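Local atomic coordinates of probable TonB-dependent siderophore receptor PirA (Acinetobacter baumannii, PDB entry 5FR8), a protein that probably binds iron-chelating siderophores, perhaps ferric enterobactin, at the outer membrane in the first step of iron uptake. Residues 613-624 / 641-652. Numbering follows the deposited sequence.
Sequences NPLSLVPIYTIN and FTQYGRQKSRQF. With C8E ((hydroxyethyloxy)tri(ethyloxy)octane), chain C.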
ATOM      1  N   ASN A 613       1.172 -18.898 -11.100  1.00 52.10           N
ATOM      2  CA  ASN A 613       0.270 -18.356 -10.087  1.00 50.77           C
ATOM      3  C   ASN A 613       0.014 -16.866 -10.267  1.00 51.19           C
ATOM      4  O   ASN A 613       0.832 -16.163 -10.852  1.00 52.19           O
ATOM      5  CB  ASN A 613       0.864 -18.576  -8.711  1.00 49.46           C
ATOM      6  CG  ASN A 613       0.644 -19.981  -8.187  1.00 51.79           C
ATOM      7  OD1 ASN A 613      -0.349 -20.641  -8.516  1.00 52.12           O
ATOM      8  ND2 ASN A 613       1.561 -20.441  -7.335  1.00 51.78           N
ATOM      9  N   PRO A 614      -1.114 -16.368  -9.743  1.00 48.79           N
ATOM     10  CA  PRO A 614      -1.335 -14.937  -9.805  1.00 50.06           C
ATOM     11  C   PRO A 614      -0.473 -14.196  -8.768  1.00 48.74           C
ATOM     12  O   PRO A 614      -0.083 -14.773  -7.756  1.00 44.95           O
ATOM     13  CB  PRO A 614      -2.829 -14.790  -9.482  1.00 49.62           C
ATOM     14  CG  PRO A 614      -3.298 -16.124  -9.023  1.00 48.93           C
ATOM     15  CD  PRO A 614      -2.119 -17.035  -8.912  1.00 49.17           C
ATOM     16  N   LEU A 615      -0.170 -12.935  -9.048  1.00 49.51           N
ATOM     17  CA  LEU A 615       0.666 -12.133  -8.174  1.00 50.16           C
ATOM     18  C   LEU A 615      -0.089 -11.810  -6.899  1.00 51.77           C
ATOM     19  O   LEU A 615       0.489 -11.708  -5.841  1.00 53.82           O
ATOM     20  CB  LEU A 615       1.088 -10.848  -8.878  1.00 48.78           C
ATOM     21  CG  LEU A 615       2.018 -11.081 -10.077  1.00 57.59           C
ATOM     22  CD1 LEU A 615       2.231  -9.787 -10.878  1.00 61.19           C
ATOM     23  CD2 LEU A 615       3.373 -11.627  -9.615  1.00 58.59           C
ATOM     24  N   SER A 616      -1.396 -11.673  -7.000  1.00 55.02           N
ATOM     25  CA  SER A 616      -2.163 -11.038  -5.949  1.00 53.52           C
ATOM     26  C   SER A 616      -3.656 -11.363  -6.101  1.00 53.97           C
ATOM     27  O   SER A 616      -4.227 -11.196  -7.147  1.00 55.26           O
ATOM     28  CB  SER A 616      -1.940  -9.548  -6.052  1.00 53.45           C
ATOM     29  OG  SER A 616      -2.980  -8.886  -5.400  1.00 58.92           O
ATOM     30  N   LEU A 617      -4.289 -11.827  -5.046  1.00 56.53           N
ATOM     31  CA  LEU A 617      -5.665 -12.264  -5.121  1.00 54.87           C
ATOM     32  C   LEU A 617      -6.592 -11.072  -5.345  1.00 54.21           C
ATOM     33  O   LEU A 617      -6.782 -10.275  -4.458  1.00 53.92           O
ATOM     34  CB  LEU A 617      -6.040 -12.978  -3.819  1.00 55.18           C
ATOM     35  CG  LEU A 617      -5.787 -14.482  -3.673  1.00 57.54           C
ATOM     36  CD1 LEU A 617      -4.646 -14.946  -4.546  1.00 62.96           C
ATOM     37  CD2 LEU A 617      -5.517 -14.840  -2.214  1.00 57.76           C
ATOM     38  N   VAL A 618      -7.168 -10.969  -6.535  1.00 57.97           N
ATOM     39  CA  VAL A 618      -8.071  -9.867  -6.885  1.00 56.97           C
ATOM     40  C   VAL A 618      -9.146 -10.366  -7.832  1.00 58.45           C
ATOM     41  O   VAL A 618      -8.903 -11.273  -8.630  1.00 51.33           O
ATOM     42  CB  VAL A 618      -7.364  -8.721  -7.615  1.00 55.68           C
ATOM     43  CG1 VAL A 618      -6.204  -8.178  -6.782  1.00 59.97           C
ATOM     44  CG2 VAL A 618      -6.896  -9.170  -8.989  1.00 52.04           C
ATOM     45  N   PRO A 619     -10.348  -9.778  -7.738  1.00 57.62           N
ATOM     46  CA  PRO A 619     -11.442 -10.286  -8.548  1.00 57.74           C
ATOM     47  C   PRO A 619     -11.089 -10.151 -10.032  1.00 54.10           C
ATOM     48  O   PRO A 619     -10.378  -9.249 -10.403  1.00 49.77           O
ATOM     49  CB  PRO A 619     -12.621  -9.378  -8.160  1.00 58.93           C
ATOM     50  CG  PRO A 619     -12.256  -8.803  -6.831  1.00 56.39           C
ATOM     51  CD  PRO A 619     -10.763  -8.655  -6.881  1.00 56.24           C
ATOM     52  N   ILE A 620     -11.577 -11.063 -10.853  1.00 55.68           N
ATOM     53  CA  ILE A 620     -11.301 -11.036 -12.263  1.00 57.81           C
ATOM     54  C   ILE A 620     -11.946  -9.806 -12.899  1.00 63.60           C
ATOM     55  O   ILE A 620     -11.389  -9.231 -13.850  1.00 65.71           O
ATOM     56  CB  ILE A 620     -11.773 -12.333 -12.951  1.00 57.87           C
ATOM     57  CG1 ILE A 620     -11.356 -12.334 -14.414  1.00 57.88           C
ATOM     58  CG2 ILE A 620     -13.275 -12.527 -12.834  1.00 56.96           C
ATOM     59  CD1 ILE A 620     -11.608 -13.664 -15.074  1.00 57.86           C
ATOM     60  N   TYR A 621     -13.107  -9.394 -12.373  1.00 64.87           N
ATOM     61  CA  TYR A 621     -13.686  -8.094 -12.732  1.00 61.35           C
ATOM     62  C   TYR A 621     -14.224  -7.378 -11.489  1.00 62.59           C
ATOM     63  O   TYR A 621     -14.509  -7.991 -10.453  1.00 63.89           O
ATOM     64  CB  TYR A 621     -14.758  -8.237 -13.802  1.00 60.63           C
ATOM     65  CG  TYR A 621     -16.098  -8.745 -13.321  1.00 62.92           C
ATOM     66  CD1 TYR A 621     -17.006  -7.902 -12.703  1.00 65.75           C
ATOM     67  CD2 TYR A 621     -16.480 -10.062 -13.532  1.00 65.59           C
ATOM     68  CE1 TYR A 621     -18.241  -8.369 -12.269  1.00 65.99           C
ATOM     69  CE2 TYR A 621     -17.710 -10.534 -13.109  1.00 67.03           C
ATOM     70  CZ  TYR A 621     -18.582  -9.683 -12.475  1.00 68.36           C
ATOM     71  OH  TYR A 621     -19.813 -10.154 -12.068  1.00 74.89           O
ATOM     72  N   THR A 622     -14.324  -6.063 -11.586  1.00 61.85           N
ATOM     73  CA  THR A 622     -14.863  -5.262 -10.510  1.00 61.11           C
ATOM     74  C   THR A 622     -15.566  -4.061 -11.084  1.00 61.65           C
ATOM     75  O   THR A 622     -14.920  -3.262 -11.765  1.00 60.92           O
ATOM     76  CB  THR A 622     -13.748  -4.700  -9.638  1.00 59.66           C
ATOM     77  OG1 THR A 622     -12.934  -5.769  -9.148  1.00 59.68           O
ATOM     78  CG2 THR A 622     -14.340  -3.940  -8.490  1.00 58.31           C
ATOM     79  N   ILE A 623     -16.867  -3.936 -10.809  1.00 60.18           N
ATOM     80  CA  ILE A 623     -17.663  -2.819 -11.308  1.00 64.18           C
ATOM     81  C   ILE A 623     -18.075  -1.913 -10.159  1.00 69.52           C
ATOM     82  O   ILE A 623     -18.462  -2.401  -9.106  1.00 73.54           O
ATOM     83  CB  ILE A 623     -18.938  -3.317 -11.986  1.00 67.02           C
ATOM     84  CG1 ILE A 623     -18.583  -4.110 -13.226  1.00 66.45           C
ATOM     85  CG2 ILE A 623     -19.851  -2.165 -12.377  1.00 68.81           C
ATOM     86  CD1 ILE A 623     -19.760  -4.858 -13.774  1.00 67.86           C
ATOM     87  N   ASN A 624     -17.985  -0.597 -10.359  1.00 73.68           N
ATOM     88  CA  ASN A 624     -18.367   0.350  -9.316  1.00 73.09           C
ATOM     89  C   ASN A 624     -19.338   1.384  -9.838  1.00 74.92           C
ATOM     90  O   ASN A 624     -19.223   1.832 -10.989  1.00 72.14           O
ATOM     91  CB  ASN A 624     -17.147   1.071  -8.764  1.00 73.93           C
ATOM     92  CG  ASN A 624     -16.239   0.164  -7.973  1.00 76.46           C
ATOM     93  OD1 ASN A 624     -16.403  -0.026  -6.756  1.00 69.05           O
ATOM     94  ND2 ASN A 624     -15.261  -0.411  -8.663  1.00 81.21           N
ATOM     95  N   PHE A 641     -22.655   1.206  -5.205  1.00 73.72           N
ATOM     96  CA  PHE A 641     -22.852  -0.218  -5.528  1.00 74.15           C
ATOM     97  C   PHE A 641     -21.575  -0.728  -6.152  1.00 70.07           C
ATOM     98  O   PHE A 641     -20.941  -0.063  -6.974  1.00 71.51           O
ATOM     99  CB  PHE A 641     -24.019  -0.404  -6.492  1.00 74.15           C
ATOM    100  CG  PHE A 641     -24.270  -1.831  -6.912  1.00 79.50           C
ATOM    101  CD1 PHE A 641     -24.985  -2.707  -6.090  1.00 83.17           C
ATOM    102  CD2 PHE A 641     -23.868  -2.287  -8.169  1.00 80.79           C
ATOM    103  CE1 PHE A 641     -25.251  -4.010  -6.494  1.00 80.86           C
ATOM    104  CE2 PHE A 641     -24.136  -3.592  -8.578  1.00 80.60           C
ATOM    105  CZ  PHE A 641     -24.828  -4.453  -7.739  1.00 80.27           C
ATOM    106  N   THR A 642     -21.189  -1.911  -5.734  1.00 66.83           N
ATOM    107  CA  THR A 642     -19.967  -2.485  -6.195  1.00 63.88           C
ATOM    108  C   THR A 642     -20.235  -3.945  -6.461  1.00 63.62           C
ATOM    109  O   THR A 642     -20.953  -4.588  -5.709  1.00 62.19           O
ATOM    110  CB  THR A 642     -18.871  -2.333  -5.142  1.00 61.81           C
ATOM    111  OG1 THR A 642     -18.507  -0.956  -5.057  1.00 68.20           O
ATOM    112  CG2 THR A 642     -17.659  -3.143  -5.517  1.00 62.37           C
ATOM    113  N   GLN A 643     -19.630  -4.453  -7.521  1.00 62.41           N
ATOM    114  CA  GLN A 643     -19.870  -5.801  -7.965  1.00 66.32           C
ATOM    115  C   GLN A 643     -18.514  -6.434  -8.262  1.00 66.16           C
ATOM    116  O   GLN A 643     -17.672  -5.849  -8.971  1.00 66.19           O
ATOM    117  CB  GLN A 643     -20.784  -5.756  -9.186  1.00 68.42           C
ATOM    118  CG  GLN A 643     -20.947  -7.050  -9.962  1.00 68.71           C
ATOM    119  CD  GLN A 643     -21.916  -6.892 -11.127  1.00 69.64           C
ATOM    120  OE1 GLN A 643     -22.371  -5.783 -11.414  1.00 69.48           O
ATOM    121  NE2 GLN A 643     -22.224  -7.994 -11.811  1.00 69.13           N
ATOM    122  N   TYR A 644     -18.296  -7.606  -7.674  1.00 62.57           N
ATOM    123  CA  TYR A 644     -17.033  -8.307  -7.797  1.00 61.30           C
ATOM    124  C   TYR A 644     -17.277  -9.615  -8.503  1.00 62.96           C
ATOM    125  O   TYR A 644     -18.087 -10.412  -8.050  1.00 59.81           O
ATOM    126  CB  TYR A 644     -16.463  -8.665  -6.417  1.00 61.56           C
ATOM    127  CG  TYR A 644     -16.242  -7.538  -5.455  1.00 58.31           C
ATOM    128  CD1 TYR A 644     -15.275  -6.544  -5.704  1.00 59.28           C
ATOM    129  CD2 TYR A 644     -16.968  -7.477  -4.282  1.00 60.53           C
ATOM    130  CE1 TYR A 644     -15.077  -5.489  -4.815  1.00 58.31           C
ATOM    131  CE2 TYR A 644     -16.774  -6.442  -3.373  1.00 64.48           C
ATOM    132  CZ  TYR A 644     -15.831  -5.456  -3.648  1.00 62.15           C
ATOM    133  OH  TYR A 644     -15.650  -4.461  -2.754  1.00 58.76           O
ATOM    134  N   GLY A 645     -16.567  -9.850  -9.604  1.00 69.41           N
ATOM    135  CA  GLY A 645     -16.467 -11.192 -10.179  1.00 69.79           C
ATOM    136  C   GLY A 645     -15.603 -12.105  -9.302  1.00 71.19           C
ATOM    137  O   GLY A 645     -15.284 -11.771  -8.153  1.00 66.37           O
ATOM    138  N   ARG A 646     -15.192 -13.242  -9.860  1.00 69.82           N
ATOM    139  CA  ARG A 646     -14.644 -14.345  -9.072  1.00 66.23           C
ATOM    140  C   ARG A 646     -13.154 -14.197  -8.719  1.00 63.91           C
ATOM    141  O   ARG A 646     -12.297 -13.956  -9.594  1.00 56.03           O
ATOM    142  CB  ARG A 646     -14.887 -15.666  -9.810  1.00 68.98           C
ATOM    143  CG  ARG A 646     -16.299 -15.803 -10.383  1.00 76.41           C
ATOM    144  CD  ARG A 646     -16.409 -16.912 -11.422  1.00 79.72           C
ATOM    145  NE  ARG A 646     -16.639 -18.216 -10.799  1.00 88.22           N
ATOM    146  CZ  ARG A 646     -15.775 -19.240 -10.809  1.00 97.66           C
ATOM    147  NH1 ARG A 646     -14.600 -19.138 -11.440  1.00101.89           N
ATOM    148  NH2 ARG A 646     -16.091 -20.383 -10.192  1.00 90.92           N
ATOM    149  N   GLN A 647     -12.862 -14.374  -7.429  1.00 61.11           N
ATOM    150  CA  GLN A 647     -11.490 -14.319  -6.909  1.00 61.10           C
ATOM    151  C   GLN A 647     -10.925 -15.716  -6.812  1.00 62.24           C
ATOM    152  O   GLN A 647     -11.290 -16.468  -5.885  1.00 70.18           O
ATOM    153  CB  GLN A 647     -11.443 -13.674  -5.502  1.00 60.93           C
ATOM    154  CG  GLN A 647     -11.273 -12.167  -5.508  1.00 62.98           C
ATOM    155  CD  GLN A 647     -10.580 -11.609  -4.270  1.00 74.45           C
ATOM    156  OE1 GLN A 647      -9.705 -12.245  -3.660  1.00 65.04           O
ATOM    157  NE2 GLN A 647     -10.947 -10.381  -3.913  1.00 85.36           N
ATOM    158  N   LYS A 648     -10.063 -16.085  -7.757  1.00 58.10           N
ATOM    159  CA  LYS A 648      -9.440 -17.413  -7.707  1.00 61.16           C
ATOM    160  C   LYS A 648      -8.224 -17.408  -6.791  1.00 65.44           C
ATOM    161  O   LYS A 648      -7.536 -16.377  -6.622  1.00 71.61           O
ATOM    162  CB  LYS A 648      -9.033 -17.925  -9.091  1.00 60.39           C
ATOM    163  CG  LYS A 648      -8.132 -16.977  -9.857  1.00 58.32           C
ATOM    164  CD  LYS A 648      -7.347 -17.617 -10.989  1.00 57.08           C
ATOM    165  CE  LYS A 648      -6.671 -16.473 -11.759  1.00 63.42           C
ATOM    166  NZ  LYS A 648      -5.395 -16.829 -12.458  1.00 63.30           N
ATOM    167  N   SER A 649      -7.964 -18.573  -6.196  1.00 63.67           N
ATOM    168  CA  SER A 649      -6.819 -18.761  -5.331  1.00 58.55           C
ATOM    169  C   SER A 649      -5.609 -19.076  -6.174  1.00 57.71           C
ATOM    170  O   SER A 649      -5.749 -19.367  -7.361  1.00 60.53           O
ATOM    171  CB  SER A 649      -7.060 -19.967  -4.460  1.00 61.13           C
ATOM    172  OG  SER A 649      -6.859 -21.145  -5.223  1.00 57.67           O
ATOM    173  N   ARG A 650      -4.427 -19.040  -5.560  1.00 53.29           N
ATOM    174  CA  ARG A 650      -3.230 -19.589  -6.186  1.00 51.21           C
ATOM    175  C   ARG A 650      -3.591 -20.979  -6.749  1.00 51.23           C
ATOM    176  O   ARG A 650      -4.345 -21.709  -6.128  1.00 50.52           O
ATOM    177  CB  ARG A 650      -2.071 -19.688  -5.180  1.00 51.39           C
ATOM    178  CG  ARG A 650      -1.428 -18.359  -4.802  1.00 51.21           C
ATOM    179  CD  ARG A 650      -0.450 -18.495  -3.628  1.00 52.87           C
ATOM    180  NE  ARG A 650       0.709 -19.317  -3.988  1.00 56.81           N
ATOM    181  CZ  ARG A 650       0.909 -20.571  -3.584  1.00 58.16           C
ATOM    182  NH1 ARG A 650       0.042 -21.163  -2.765  1.00 56.70           N
ATOM    183  NH2 ARG A 650       1.987 -21.239  -3.993  1.00 57.05           N
ATOM    184  N   GLN A 651      -3.073 -21.313  -7.934  1.00 50.08           N
ATOM    185  CA  GLN A 651      -3.459 -22.525  -8.648  1.00 52.53           C
ATOM    186  C   GLN A 651      -2.412 -23.632  -8.621  1.00 57.59           C
ATOM    187  O   GLN A 651      -2.746 -24.789  -8.941  1.00 59.05           O
ATOM    188  CB  GLN A 651      -3.752 -22.219 -10.112  1.00 51.28           C
ATOM    189  CG  GLN A 651      -4.976 -21.352 -10.323  1.00 53.22           C
ATOM    190  CD  GLN A 651      -6.225 -21.920  -9.677  1.00 55.71           C
ATOM    191  OE1 GLN A 651      -6.601 -23.052  -9.934  1.00 60.33           O
ATOM    192  NE2 GLN A 651      -6.853 -21.140  -8.806  1.00 55.85           N
ATOM    193  N   PHE A 652      -1.158 -23.298  -8.281  1.00 53.64           N
ATOM    194  CA  PHE A 652      -0.066 -24.262  -8.450  1.00 54.07           C
ATOM    195  C   PHE A 652       0.888 -24.292  -7.268  1.00 51.82           C
ATOM    196  O   PHE A 652       1.322 -23.277  -6.790  1.00 53.30           O
ATOM    197  CB  PHE A 652       0.744 -23.997  -9.728  1.00 50.56           C
ATOM    198  CG  PHE A 652      -0.063 -24.038 -10.973  1.00 49.72           C
ATOM    199  CD1 PHE A 652      -0.753 -25.176 -11.327  1.00 47.19           C
ATOM    200  CD2 PHE A 652      -0.148 -22.901 -11.804  1.00 49.19           C
ATOM    201  CE1 PHE A 652      -1.505 -25.204 -12.485  1.00 46.29           C
ATOM    202  CE2 PHE A 652      -0.919 -22.929 -12.957  1.00 47.36           C
ATOM    203  CZ  PHE A 652      -1.594 -24.089 -13.296  1.00 45.80           C
TER
HETATM  204  C1  C8E C1731     -17.829   2.481 -19.850  1.00 48.74           C
HETATM  205  C2  C8E C1731     -17.667   1.775 -18.494  1.00 55.75           C
HETATM  206  C3  C8E C1731     -18.715   2.145 -17.420  1.00 47.26           C
HETATM  207  C4  C8E C1731     -19.145   0.969 -16.516  1.00 52.14           C
HETATM  208  C5  C8E C1731     -20.539   1.180 -15.878  1.00 49.64           C
HETATM  209  C6  C8E C1731     -21.694   1.060 -16.884  1.00 48.64           C
HETATM  210  C7  C8E C1731     -23.072   0.935 -16.227  1.00 53.79           C
HETATM  211  C8  C8E C1731     -24.092   1.997 -16.702  1.00 55.76           C
HETATM  212  O9  C8E C1731     -25.012   2.276 -15.609  1.00 56.72           O
HETATM  213  C10 C8E C1731     -25.509   3.633 -15.628  1.00 49.87           C
HETATM  214  C11 C8E C1731     -26.546   3.879 -14.513  1.00 43.43           C
HETATM  215  O12 C8E C1731     -26.112   3.369 -13.240  1.00 40.85           O
HETATM  216  C13 C8E C1731     -27.209   3.156 -12.301  1.00 46.30           C
HETATM  217  C14 C8E C1731     -26.671   2.954 -10.867  1.00 56.00           C
HETATM  218  O15 C8E C1731     -27.662   2.433  -9.961  1.00 61.80           O
HETATM  219  C16 C8E C1731     -27.717   0.981  -9.858  1.00 67.15           C
HETATM  220  C17 C8E C1731     -29.159   0.393  -9.996  1.00 58.70           C
HETATM  221  O18 C8E C1731     -29.158  -1.007  -9.650  1.00 55.75           O
HETATM  222  C19 C8E C1731     -29.005  -1.228  -8.214  1.00 66.10           C
HETATM  223  C20 C8E C1731     -28.598  -2.664  -7.793  1.00 71.42           C
HETATM  224  O21 C8E C1731     -29.059  -3.066  -6.460  1.00 58.79           O
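Backbone bonds pair I623 with Q643 in both directions, I623 N to Q643 O and Q643 N to I623 O, each 2.8 Å. Strands 621-624 and 641-644 run antiparallel here, as neighbours in the transmembrane beta-barrel. G645 N to Y621 O and I620 N to R646 O continue the pairing beyond Y644.

The Y621 ring lies flat over G645. G645 CA sits 3.5 Å from the ring centroid, a CH-pi contact over the face. With chi1 at 77°, CG of Y621 lies between its backbone N and carbonyl carbon, which lays the ring over the G645 backbone, with its hydroxyl at Q643. Q643 CG meets the ring edge, and Q643 NE2 donates to Y621 OH at 3.2 Å, tilted from the amide plane. On the other face of the sheet T642 OG1 donates to N624 OD1 at 2.9 Å; N599 takes up N624 ND2.

P619 packs alongside Q647, with P619 CD 3.4 Å from Q647 NE2, and its CG touches the Y644 ring obliquely. N69 of the plug also touches P619.

At the far end N613 OD1 accepts from Q651 N and F652 N, while N613 ND2 donates to F652 O at 2.9 Å. N613 ND2 also bonds E654, which together with E658 forms salt bridges to R650. One buried amide thus ties the two loops together through three bonds across the contact, beyond the regular strand pairing.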